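Local coordinates for protein putative glycoside hydrolase (Parabacteroides distasonis ATCC 8503, PDB 3GYC) that probably hydrolyses glycosidic bonds in carbohydrates, with a cellulase-like TIM-barrel fold, at residues P16-S25 against V341-Q352; L73-D81 against Y251-Y261. All blocks are in the same frame, centred on the assembly; numbering follows the deposited sequence.

How the interactions relate
Following the chain from the N terminus, strand 17-23 comes first and pairs with strand 340-343, the last of the eight, only after some 300 residues; this pairing, interaction 1, closes the longest loop described here. Interaction 2 falls wholly inside that loop and crosses nothing: the excursion 73-81, between strands 71-73 and 88-90, meets 251-261, the turn after helix 240-249 and the start of helix 259-273. One contact thus belongs to the central sheet, the other to the loops at its periphery. Their centres are 21 Å apart, yet they touch, through Gln352 NE2 2.9 Å from Asp81 O, a probable hydrogen bond, and through Phe24 CZ packing against Trp77 CZ2.

Interaction 1: P16-S25 against V341-Q352; sequences PRAITMWDFS and VGVATSNFCGPQ. With EDO (1,2-ethanediol), chain C.
Trp22 crosses the Pro351 side chain at about a right angle, its indole CZ2 touching Pro351 CD at 4.1 Å. The indole directs its NE1-H at Cys349 O, 3.0 Å away and almost in the ring plane, which would help to set its rotation. A second donor, Thr20 OG1, reaches Cys349 O at 2.7 Å. That hydroxyl stands trans to the Thr20 backbone nitrogen (chi1 -178°), bringing it against the loop, and two bonds grip one buried carbonyl. On the opposite face of the strand, selenomethionine Met21 runs beside the Asn347 side chain; a bend at chi3 (74°) lays its CE against Asn347 O at 3.6 Å. The Asn347 amide is held by Trp236 and Val310. Nearer the N terminus the backbones pair as parallel strands: Arg17 N donates to Val341 O, Val343 N to Arg17 O, and Ile19 N to Val343 O at 3.0 Å, while Ile19 CG2 rests on the peptide of Val343. After Ala344 the backbones separate and waters fill in, one bridging Ile19 O and Thr345 N, another Met21 N and Ser346 O. At the far end Asp23 OD2 accepts Ser25 N, a capping bond ahead of helix 25-28, and Ser25 OG; a water links Asp23 OD1 to NE2 of Gln352, whose OE1 is bonded to Tyr36. Strand 53-57 flanks the other edge of 17-23, and helix 360-371 covers Ala18 and Val343. Pairing first and last strands in parallel is the closure of a TIM barrel, whose C-terminal strand ends, where 344-352 departs, carry the active site in such enzymes.

Interaction 2: L73-D81 against Y251-Y261; sequences LKEVWNQQD and YGYNRFLPDDY. With EDO (1,2-ethanediol), chain D.
Arg255 O receives two successive backbone donors, Asn78 N at 2.9 Å and Gln79 N at a longer 3.3 Å. Beside this clasp, Phe256 offers a ring face to Trp77 CA in a CH-pi contact, 4.2 Å from CA to the ring centroid. The Arg255 guanidinium turns one face to Val76 CG1 and to the edge of the Trp77 indole, their planes 88° apart. Gln79, bent at chi2 (-66°), folds along the turn, CD 3.4 Å from Leu257 O, while NE2 donates to Asn78 OD1 at 3.0 Å. An alanine here would forfeit that bond, and is likely to open a gap beside Leu257 and Pro258 and let the Asn78 amide turn. Gln80 OE1 takes the Tyr261 hydroxyl on an in-plane lone pair at 2.8 Å, and its NE2 bonds weakly to Tyr251 OH.

Farther out, Asn254 OD1 shapes the turn as an Asx motif, accepting Phe256 N and Leu257 N from opposite faces, and Asp260 OD2 accepts Asn254 N. Asp311 bonds Tyr251 OH, and Lys313 adds a cation-pi contact to Tyr261. The loop between strands 71-73 and 88-90 is thereby joined to the turn linking helices 240-249 and 259-273.

Interaction 1: P16-S25 against V341-Q352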
loop_
_atom_site.group_PDB
_atom_site.type_symbol
_atom_site.label_atom_id
_atom_site.label_comp_id
_atom_site.label_asym_id
_atom_site.label_seq_id
_atom_site.Cartn_x
_atom_site.Cartn_y
_atom_site.Cartn_z
ATOM N N PRO A 16 16.449 3.155 5.703
ATOM C CA PRO A 16 15.122 2.915 5.236
ATOM C C PRO A 16 14.774 1.423 5.303
ATOM O O PRO A 16 15.636 0.583 5.329
ATOM C CB PRO A 16 15.193 3.328 3.760
ATOM C CG PRO A 16 16.212 4.340 3.706
ATOM C CD PRO A 16 17.221 3.970 4.766
ATOM N N ARG A 17 13.491 1.117 5.283
ATOM C CA ARG A 17 13.023 -0.248 5.203
ATOM C C ARG A 17 12.540 -0.617 3.795
ATOM O O ARG A 17 11.958 0.201 3.071
ATOM C CB ARG A 17 11.933 -0.531 6.244
ATOM C CG ARG A 17 12.474 -0.473 7.600
ATOM C CD ARG A 17 12.057 -1.634 8.424
ATOM N NE ARG A 17 12.686 -1.627 9.725
ATOM C CZ ARG A 17 12.795 -2.704 10.505
ATOM N NH1 ARG A 17 12.345 -3.898 10.101
ATOM N NH2 ARG A 17 13.358 -2.590 11.689
ATOM N N ALA A 18 12.842 -1.849 3.394
ATOM C CA ALA A 18 12.386 -2.388 2.118
ATOM C C ALA A 18 11.067 -3.092 2.446
ATOM O O ALA A 18 11.012 -4.096 3.187
ATOM C CB ALA A 18 13.403 -3.348 1.487
ATOM N N ILE A 19 10.011 -2.534 1.892
ATOM C CA ILE A 19 8.614 -2.922 2.199
ATOM C C ILE A 19 7.905 -3.606 1.041
ATOM O O ILE A 19 8.251 -3.405 -0.117
ATOM C CB ILE A 19 7.812 -1.652 2.731
ATOM C CG1 ILE A 19 6.466 -2.012 3.350
ATOM C CG2 ILE A 19 7.593 -0.563 1.637
ATOM C CD1 ILE A 19 5.844 -0.817 4.201
ATOM N N THR A 20 6.957 -4.481 1.367
ATOM C CA THR A 20 6.087 -5.069 0.387
ATOM C C THR A 20 4.601 -5.033 0.879
ATOM O O THR A 20 4.355 -5.196 2.048
ATOM C CB THR A 20 6.451 -6.510 0.068
ATOM O OG1 THR A 20 5.557 -6.947 -0.931
ATOM C CG2 THR A 20 6.265 -7.464 1.274
HETATM N N MSE A 21 3.686 -4.765 -0.044
HETATM C CA MSE A 21 2.248 -4.821 0.203
HETATM C C MSE A 21 1.749 -6.268 0.100
HETATM O O MSE A 21 1.847 -6.886 -0.987
HETATM C CB MSE A 21 1.500 -4.006 -0.837
HETATM C CG MSE A 21 0.001 -4.103 -0.661
HETATM SE SE MSE A 21 -0.889 -3.509 -2.225
HETATM C CE MSE A 21 -0.534 -5.061 -3.364
ATOM N N TRP A 22 1.334 -6.833 1.240
ATOM C CA TRP A 22 0.641 -8.127 1.274
ATOM C C TRP A 22 -0.871 -7.960 1.487
ATOM O O TRP A 22 -1.609 -8.960 1.611
ATOM C CB TRP A 22 1.293 -9.071 2.269
ATOM C CG TRP A 22 2.548 -9.758 1.731
ATOM C CD1 TRP A 22 3.198 -9.480 0.574
ATOM C CD2 TRP A 22 3.369 -10.754 2.406
ATOM N NE1 TRP A 22 4.316 -10.302 0.423
ATOM C CE2 TRP A 22 4.420 -11.101 1.525
ATOM C CE3 TRP A 22 3.234 -11.471 3.585
ATOM C CZ2 TRP A 22 5.373 -12.045 1.842
ATOM C CZ3 TRP A 22 4.164 -12.400 3.887
ATOM C CH2 TRP A 22 5.230 -12.681 3.027
ATOM N N ASP A 23 -1.311 -6.695 1.485
ATOM C CA ASP A 23 -2.713 -6.294 1.400
ATOM C C ASP A 23 -3.654 -7.184 2.249
ATOM O O ASP A 23 -3.448 -7.325 3.441
ATOM C CB ASP A 23 -3.116 -6.224 -0.096
ATOM C CG ASP A 23 -2.771 -7.540 -0.876
ATOM O OD1 ASP A 23 -1.590 -7.686 -1.304
ATOM O OD2 ASP A 23 -3.647 -8.438 -1.000
ATOM N N PHE A 24 -4.672 -7.760 1.627
ATOM C CA PHE A 24 -5.585 -8.688 2.295
ATOM C C PHE A 24 -5.254 -10.137 1.880
ATOM O O PHE A 24 -5.854 -11.090 2.382
ATOM C CB PHE A 24 -7.053 -8.285 2.030
ATOM C CG PHE A 24 -7.325 -7.763 0.646
ATOM C CD1 PHE A 24 -7.692 -8.630 -0.388
ATOM C CD2 PHE A 24 -7.243 -6.407 0.373
ATOM C CE1 PHE A 24 -7.971 -8.107 -1.691
ATOM C CE2 PHE A 24 -7.518 -5.904 -0.900
ATOM C CZ PHE A 24 -7.875 -6.766 -1.924
ATOM N N SER A 25 -4.221 -10.320 1.028
ATOM C CA SER A 25 -3.830 -11.658 0.622
ATOM C C SER A 25 -3.234 -12.504 1.780
ATOM O O SER A 25 -3.413 -13.711 1.808
ATOM C CB SER A 25 -2.864 -11.596 -0.554
ATOM O OG SER A 25 -3.411 -10.956 -1.696
ATOM N N VAL A 341 11.356 6.545 3.307
ATOM C CA VAL A 341 11.720 5.756 4.490
ATOM C C VAL A 341 11.263 4.301 4.346
ATOM O O VAL A 341 11.719 3.423 5.072
ATOM C CB VAL A 341 11.130 6.387 5.807
ATOM C CG1 VAL A 341 11.728 7.792 6.044
ATOM C CG2 VAL A 341 9.625 6.459 5.749
ATOM N N GLY A 342 10.365 4.069 3.396
ATOM C CA GLY A 342 9.849 2.757 3.056
ATOM C C GLY A 342 9.686 2.670 1.544
ATOM O O GLY A 342 8.900 3.414 0.956
ATOM N N VAL A 343 10.416 1.757 0.903
ATOM C CA VAL A 343 10.359 1.613 -0.534
ATOM C C VAL A 343 10.055 0.180 -0.936
ATOM O O VAL A 343 10.653 -0.698 -0.395
ATOM C CB VAL A 343 11.702 2.029 -1.169
ATOM C CG1 VAL A 343 11.579 2.013 -2.705
ATOM C CG2 VAL A 343 12.142 3.375 -0.658
ATOM N N ALA A 344 9.049 -0.034 -1.817
ATOM C CA ALA A 344 8.698 -1.329 -2.368
ATOM C C ALA A 344 9.316 -1.384 -3.768
ATOM O O ALA A 344 9.546 -0.342 -4.381
ATOM C CB ALA A 344 7.198 -1.498 -2.476
ATOM N N THR A 345 9.600 -2.585 -4.235
ATOM C CA THR A 345 10.125 -2.804 -5.581
ATOM C C THR A 345 8.942 -2.938 -6.523
ATOM O O THR A 345 9.052 -2.577 -7.697
ATOM C CB THR A 345 11.007 -4.056 -5.647
ATOM O OG1 THR A 345 10.249 -5.179 -5.189
ATOM C CG2 THR A 345 12.283 -3.863 -4.805
ATOM N N SER A 346 7.813 -3.443 -6.015
ATOM C CA SER A 346 6.551 -3.474 -6.788
ATOM C C SER A 346 5.371 -3.930 -5.952
ATOM O O SER A 346 5.582 -4.487 -4.874
ATOM C CB SER A 346 6.661 -4.415 -7.998
ATOM O OG SER A 346 6.495 -5.772 -7.637
ATOM N N ASN A 347 4.143 -3.781 -6.484
ATOM C CA ASN A 347 2.954 -4.332 -5.848
ATOM C C ASN A 347 2.674 -5.811 -6.251
ATOM O O ASN A 347 1.558 -6.268 -6.093
ATOM C CB ASN A 347 1.682 -3.454 -5.990
ATOM C CG ASN A 347 1.287 -3.135 -7.457
ATOM O OD1 ASN A 347 2.055 -2.615 -8.171
ATOM N ND2 ASN A 347 0.050 -3.376 -7.833
ATOM N N PHE A 348 3.701 -6.529 -6.743
ATOM C CA PHE A 348 3.598 -7.941 -7.113
ATOM C C PHE A 348 4.611 -8.731 -6.295
ATOM O O PHE A 348 4.994 -9.831 -6.675
ATOM C CB PHE A 348 3.838 -8.126 -8.626
ATOM C CG PHE A 348 3.014 -7.196 -9.458
ATOM C CD1 PHE A 348 1.645 -7.301 -9.473
ATOM C CD2 PHE A 348 3.591 -6.190 -10.205
ATOM C CE1 PHE A 348 0.875 -6.410 -10.197
ATOM C CE2 PHE A 348 2.829 -5.295 -10.914
ATOM C CZ PHE A 348 1.462 -5.427 -10.930
ATOM N N CYS A 349 5.028 -8.135 -5.180
ATOM C CA CYS A 349 6.075 -8.658 -4.377
ATOM C C CYS A 349 5.543 -9.638 -3.314
ATOM O O CYS A 349 5.683 -9.414 -2.101
ATOM C CB CYS A 349 6.817 -7.506 -3.738
ATOM S SG CYS A 349 8.403 -8.010 -3.110
ATOM N N GLY A 350 5.031 -10.752 -3.800
ATOM C CA GLY A 350 4.474 -11.800 -2.960
ATOM C C GLY A 350 4.460 -13.144 -3.661
ATOM O O GLY A 350 4.578 -13.213 -4.881
ATOM N N PRO A 351 4.233 -14.222 -2.894
ATOM C CA PRO A 351 4.377 -15.570 -3.414
ATOM C C PRO A 351 3.363 -16.019 -4.485
ATOM O O PRO A 351 3.669 -16.947 -5.239
ATOM C CB PRO A 351 4.364 -16.429 -2.142
ATOM C CG PRO A 351 3.733 -15.610 -1.119
ATOM C CD PRO A 351 4.058 -14.214 -1.422
ATOM N N GLN A 352 2.246 -15.325 -4.656
ATOM C CA GLN A 352 1.329 -15.671 -5.734
ATOM C C GLN A 352 1.708 -15.092 -7.113
ATOM O O GLN A 352 1.025 -15.354 -8.086
ATOM C CB GLN A 352 -0.124 -15.277 -5.395
ATOM C CG GLN A 352 -0.524 -13.772 -5.510
ATOM C CD GLN A 352 -0.176 -12.883 -4.340
ATOM O OE1 GLN A 352 0.934 -12.941 -3.741
ATOM N NE2 GLN A 352 -1.141 -12.023 -3.988
HETATM C C1 EDO C . 0.846 -18.008 -10.162
HETATM O O1 EDO C . 0.858 -19.008 -11.246
HETATM C C2 EDO C . -0.132 -18.264 -9.019
HETATM O O2 EDO C . -1.268 -17.371 -9.008
HETATM O O HOH W 1 8.380 -4.645 -2.610
HETATM O O HOH W 2 3.461 -6.491 -3.283
HETATM O O HOH W 3 4.540 -3.701 -2.428
HETATM O O HOH W 4 1.601 -8.619 -3.957
HETATM O O HOH W 5 -0.204 -9.831 -2.188
#

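Interaction 2: L73-D81 against Y251-Y261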
loop_
_atom_site.group_PDB
_atom_site.type_symbol
_atom_site.label_atom_id
_atom_site.label_comp_id
_atom_site.label_asym_id
_atom_site.label_seq_id
_atom_site.Cartn_x
_atom_site.Cartn_y
_atom_site.Cartn_z
ATOM N N LEU A 73 -16.702 -13.080 3.041
ATOM C CA LEU A 73 -16.379 -11.896 2.249
ATOM C C LEU A 73 -16.779 -12.068 0.797
ATOM O O LEU A 73 -16.654 -13.172 0.260
ATOM C CB LEU A 73 -14.880 -11.592 2.319
ATOM C CG LEU A 73 -14.243 -11.457 3.703
ATOM C CD1 LEU A 73 -12.786 -11.161 3.576
ATOM C CD2 LEU A 73 -14.952 -10.435 4.614
ATOM N N LYS A 74 -17.289 -10.999 0.180
ATOM C CA LYS A 74 -17.630 -11.002 -1.249
ATOM C C LYS A 74 -16.396 -10.585 -2.001
ATOM O O LYS A 74 -15.663 -9.746 -1.519
ATOM C CB LYS A 74 -18.758 -10.026 -1.548
ATOM C CG LYS A 74 -20.004 -10.345 -0.765
ATOM C CD LYS A 74 -21.211 -9.465 -1.130
ATOM C CE LYS A 74 -21.162 -8.090 -0.530
ATOM N NZ LYS A 74 -22.516 -7.451 -0.671
ATOM N N GLU A 75 -16.147 -11.144 -3.178
ATOM C CA GLU A 75 -14.915 -10.791 -3.898
ATOM C C GLU A 75 -14.961 -9.375 -4.486
ATOM O O GLU A 75 -16.036 -8.837 -4.806
ATOM C CB GLU A 75 -14.573 -11.846 -4.999
ATOM C CG GLU A 75 -15.471 -11.857 -6.258
ATOM C CD GLU A 75 -16.827 -12.557 -6.100
ATOM O OE1 GLU A 75 -17.192 -13.019 -4.976
ATOM O OE2 GLU A 75 -17.535 -12.673 -7.130
ATOM N N VAL A 76 -13.789 -8.763 -4.566
ATOM C CA VAL A 76 -13.636 -7.461 -5.201
ATOM C C VAL A 76 -13.541 -7.646 -6.722
ATOM O O VAL A 76 -14.066 -6.843 -7.505
ATOM C CB VAL A 76 -12.352 -6.738 -4.735
ATOM C CG1 VAL A 76 -12.435 -5.267 -5.135
ATOM C CG2 VAL A 76 -12.158 -6.862 -3.217
ATOM N N TRP A 77 -12.915 -8.745 -7.133
ATOM C CA TRP A 77 -12.657 -9.038 -8.560
ATOM C C TRP A 77 -12.368 -10.514 -8.746
ATOM O O TRP A 77 -12.096 -11.241 -7.787
ATOM C CB TRP A 77 -11.392 -8.290 -9.037
ATOM C CG TRP A 77 -10.283 -8.286 -8.028
ATOM C CD1 TRP A 77 -9.654 -9.360 -7.465
ATOM C CD2 TRP A 77 -9.661 -7.125 -7.464
ATOM N NE1 TRP A 77 -8.695 -8.935 -6.578
ATOM C CE2 TRP A 77 -8.699 -7.571 -6.532
ATOM C CE3 TRP A 77 -9.853 -5.758 -7.626
ATOM C CZ2 TRP A 77 -7.905 -6.680 -5.783
ATOM C CZ3 TRP A 77 -9.070 -4.886 -6.890
ATOM C CH2 TRP A 77 -8.108 -5.349 -5.981
ATOM N N ASN A 78 -12.423 -10.964 -9.980
ATOM C CA ASN A 78 -11.967 -12.295 -10.278
ATOM C C ASN A 78 -10.824 -12.228 -11.308
ATOM O O ASN A 78 -10.281 -13.240 -11.708
ATOM C CB ASN A 78 -13.124 -13.214 -10.691
ATOM C CG ASN A 78 -13.763 -12.829 -12.004
ATOM O OD1 ASN A 78 -13.211 -12.095 -12.815
ATOM N ND2 ASN A 78 -14.929 -13.375 -12.236
ATOM N N GLN A 79 -10.463 -11.023 -11.722
ATOM C CA GLN A 79 -9.409 -10.850 -12.726
ATOM C C GLN A 79 -8.005 -10.658 -12.153
ATOM O O GLN A 79 -7.027 -10.803 -12.883
ATOM C CB GLN A 79 -9.775 -9.648 -13.601
ATOM C CG GLN A 79 -10.991 -9.919 -14.373
ATOM C CD GLN A 79 -10.739 -11.017 -15.369
ATOM O OE1 GLN A 79 -9.815 -10.913 -16.169
ATOM N NE2 GLN A 79 -11.583 -12.026 -15.373
ATOM N N GLN A 80 -7.899 -10.355 -10.861
ATOM C CA GLN A 80 -6.570 -10.147 -10.228
ATOM C C GLN A 80 -6.226 -11.220 -9.223
ATOM O O GLN A 80 -7.130 -11.896 -8.697
ATOM C CB GLN A 80 -6.505 -8.787 -9.540
ATOM C CG GLN A 80 -6.986 -7.652 -10.341
ATOM C CD GLN A 80 -6.236 -7.480 -11.662
ATOM O OE1 GLN A 80 -5.084 -7.862 -11.771
ATOM N NE2 GLN A 80 -6.910 -6.931 -12.661
ATOM N N ASP A 81 -4.933 -11.324 -8.880
ATOM C CA ASP A 81 -4.462 -12.343 -7.914
ATOM C C ASP A 81 -4.162 -11.837 -6.473
ATOM O O ASP A 81 -3.486 -12.515 -5.695
ATOM C CB ASP A 81 -3.243 -13.135 -8.497
ATOM C CG ASP A 81 -3.660 -14.147 -9.611
ATOM O OD1 ASP A 81 -4.886 -14.488 -9.718
ATOM O OD2 ASP A 81 -2.754 -14.585 -10.373
ATOM N N TYR A 251 -6.480 -0.949 -21.568
ATOM C CA TYR A 251 -6.729 -1.534 -20.241
ATOM C C TYR A 251 -7.592 -0.607 -19.380
ATOM O O TYR A 251 -7.221 0.526 -19.146
ATOM C CB TYR A 251 -5.415 -1.811 -19.520
ATOM C CG TYR A 251 -5.633 -2.626 -18.253
ATOM C CD1 TYR A 251 -5.985 -3.972 -18.343
ATOM C CD2 TYR A 251 -5.593 -2.035 -16.988
ATOM C CE1 TYR A 251 -6.228 -4.722 -17.226
ATOM C CE2 TYR A 251 -5.808 -2.784 -15.847
ATOM C CZ TYR A 251 -6.136 -4.132 -15.982
ATOM O OH TYR A 251 -6.411 -4.924 -14.931
ATOM N N GLY A 252 -8.712 -1.113 -18.860
ATOM C CA GLY A 252 -9.642 -0.305 -18.075
ATOM C C GLY A 252 -9.953 -0.829 -16.690
ATOM O O GLY A 252 -11.015 -0.556 -16.160
ATOM N N TYR A 253 -9.036 -1.600 -16.111
ATOM C CA TYR A 253 -9.154 -2.128 -14.768
ATOM C C TYR A 253 -10.426 -2.971 -14.539
ATOM O O TYR A 253 -10.900 -3.064 -13.410
ATOM C CB TYR A 253 -9.077 -1.013 -13.719
ATOM C CG TYR A 253 -7.896 -0.071 -13.822
ATOM C CD1 TYR A 253 -7.959 1.048 -14.626
ATOM C CD2 TYR A 253 -6.755 -0.259 -13.052
ATOM C CE1 TYR A 253 -6.911 1.946 -14.686
ATOM C CE2 TYR A 253 -5.695 0.626 -13.108
ATOM C CZ TYR A 253 -5.771 1.720 -13.942
ATOM O OH TYR A 253 -4.728 2.630 -14.025
ATOM N N ASN A 254 -10.937 -3.618 -15.578
ATOM C CA ASN A 254 -12.151 -4.412 -15.429
ATOM C C ASN A 254 -11.967 -5.497 -14.346
ATOM O O ASN A 254 -10.968 -6.219 -14.320
ATOM C CB ASN A 254 -12.608 -5.002 -16.753
ATOM C CG ASN A 254 -14.056 -5.412 -16.707
ATOM O OD1 ASN A 254 -14.425 -6.400 -16.053
ATOM N ND2 ASN A 254 -14.894 -4.633 -17.354
ATOM N N ARG A 255 -12.901 -5.552 -13.411
ATOM C CA ARG A 255 -12.799 -6.470 -12.273
ATOM C C ARG A 255 -13.320 -7.883 -12.492
ATOM O O ARG A 255 -12.884 -8.811 -11.791
ATOM C CB ARG A 255 -13.511 -5.859 -11.060
ATOM C CG ARG A 255 -12.886 -4.550 -10.672
ATOM C CD ARG A 255 -13.319 -4.037 -9.334
ATOM N NE ARG A 255 -12.421 -2.962 -8.912
ATOM C CZ ARG A 255 -12.546 -2.262 -7.783
ATOM N NH1 ARG A 255 -13.544 -2.509 -6.945
ATOM N NH2 ARG A 255 -11.670 -1.299 -7.490
ATOM N N PHE A 256 -14.219 -8.057 -13.461
ATOM C CA PHE A 256 -14.862 -9.348 -13.681
ATOM C C PHE A 256 -14.820 -9.924 -15.089
ATOM O O PHE A 256 -15.265 -11.037 -15.289
ATOM C CB PHE A 256 -16.319 -9.253 -13.214
ATOM C CG PHE A 256 -16.421 -9.040 -11.764
ATOM C CD1 PHE A 256 -16.235 -10.107 -10.891
ATOM C CD2 PHE A 256 -16.573 -7.780 -11.246
ATOM C CE1 PHE A 256 -16.290 -9.914 -9.554
ATOM C CE2 PHE A 256 -16.582 -7.585 -9.874
ATOM C CZ PHE A 256 -16.453 -8.643 -9.049
ATOM N N LEU A 257 -14.359 -9.170 -16.080
ATOM C CA LEU A 257 -14.321 -9.680 -17.428
ATOM C C LEU A 257 -12.901 -9.717 -17.939
ATOM O O LEU A 257 -12.102 -8.838 -17.597
ATOM C CB LEU A 257 -15.182 -8.866 -18.344
ATOM C CG LEU A 257 -16.691 -8.970 -18.104
ATOM C CD1 LEU A 257 -17.304 -7.922 -18.976
ATOM C CD2 LEU A 257 -17.273 -10.365 -18.364
ATOM N N PRO A 258 -12.590 -10.727 -18.782
ATOM C CA PRO A 258 -11.207 -10.987 -19.253
ATOM C C PRO A 258 -10.687 -10.120 -20.405
ATOM O O PRO A 258 -9.513 -10.150 -20.688
ATOM C CB PRO A 258 -11.258 -12.460 -19.682
ATOM C CG PRO A 258 -12.692 -12.704 -20.020
ATOM C CD PRO A 258 -13.510 -11.829 -19.127
ATOM N N ASP A 259 -11.561 -9.354 -21.034
ATOM C CA ASP A 259 -11.195 -8.570 -22.221
ATOM C C ASP A 259 -10.065 -7.564 -22.032
ATOM O O ASP A 259 -9.201 -7.490 -22.866
ATOM C CB ASP A 259 -12.448 -7.918 -22.761
ATOM C CG ASP A 259 -13.555 -8.944 -22.984
ATOM O OD1 ASP A 259 -13.857 -9.199 -24.181
ATOM O OD2 ASP A 259 -14.055 -9.576 -21.987
ATOM N N ASP A 260 -10.062 -6.826 -20.926
ATOM C CA ASP A 260 -8.969 -5.877 -20.584
ATOM C C ASP A 260 -7.615 -6.582 -20.539
ATOM O O ASP A 260 -6.655 -6.109 -21.166
ATOM C CB ASP A 260 -9.243 -5.144 -19.241
ATOM C CG ASP A 260 -10.335 -4.060 -19.370
ATOM O OD1 ASP A 260 -10.942 -3.980 -20.438
ATOM O OD2 ASP A 260 -10.573 -3.267 -18.436
ATOM N N TYR A 261 -7.540 -7.728 -19.861
ATOM C CA TYR A 261 -6.272 -8.457 -19.837
ATOM C C TYR A 261 -5.846 -8.962 -21.205
ATOM O O TYR A 261 -4.632 -9.088 -21.493
ATOM C CB TYR A 261 -6.262 -9.611 -18.844
ATOM C CG TYR A 261 -5.564 -9.277 -17.538
ATOM C CD1 TYR A 261 -4.201 -9.050 -17.516
ATOM C CD2 TYR A 261 -6.249 -9.200 -16.348
ATOM C CE1 TYR A 261 -3.551 -8.723 -16.382
ATOM C CE2 TYR A 261 -5.583 -8.884 -15.165
ATOM C CZ TYR A 261 -4.232 -8.685 -15.182
ATOM O OH TYR A 261 -3.527 -8.369 -14.054
HETATM C C1 EDO D . -6.542 -18.368 -8.257
HETATM O O1 EDO D . -5.230 -18.387 -7.665
HETATM C C2 EDO D . -6.898 -16.964 -8.654
HETATM O O2 EDO D . -6.537 -15.972 -7.674
HETATM O O HOH W 6 -15.647 -4.917 -7.017
HETATM O O HOH W 7 -9.361 -5.850 -11.889
#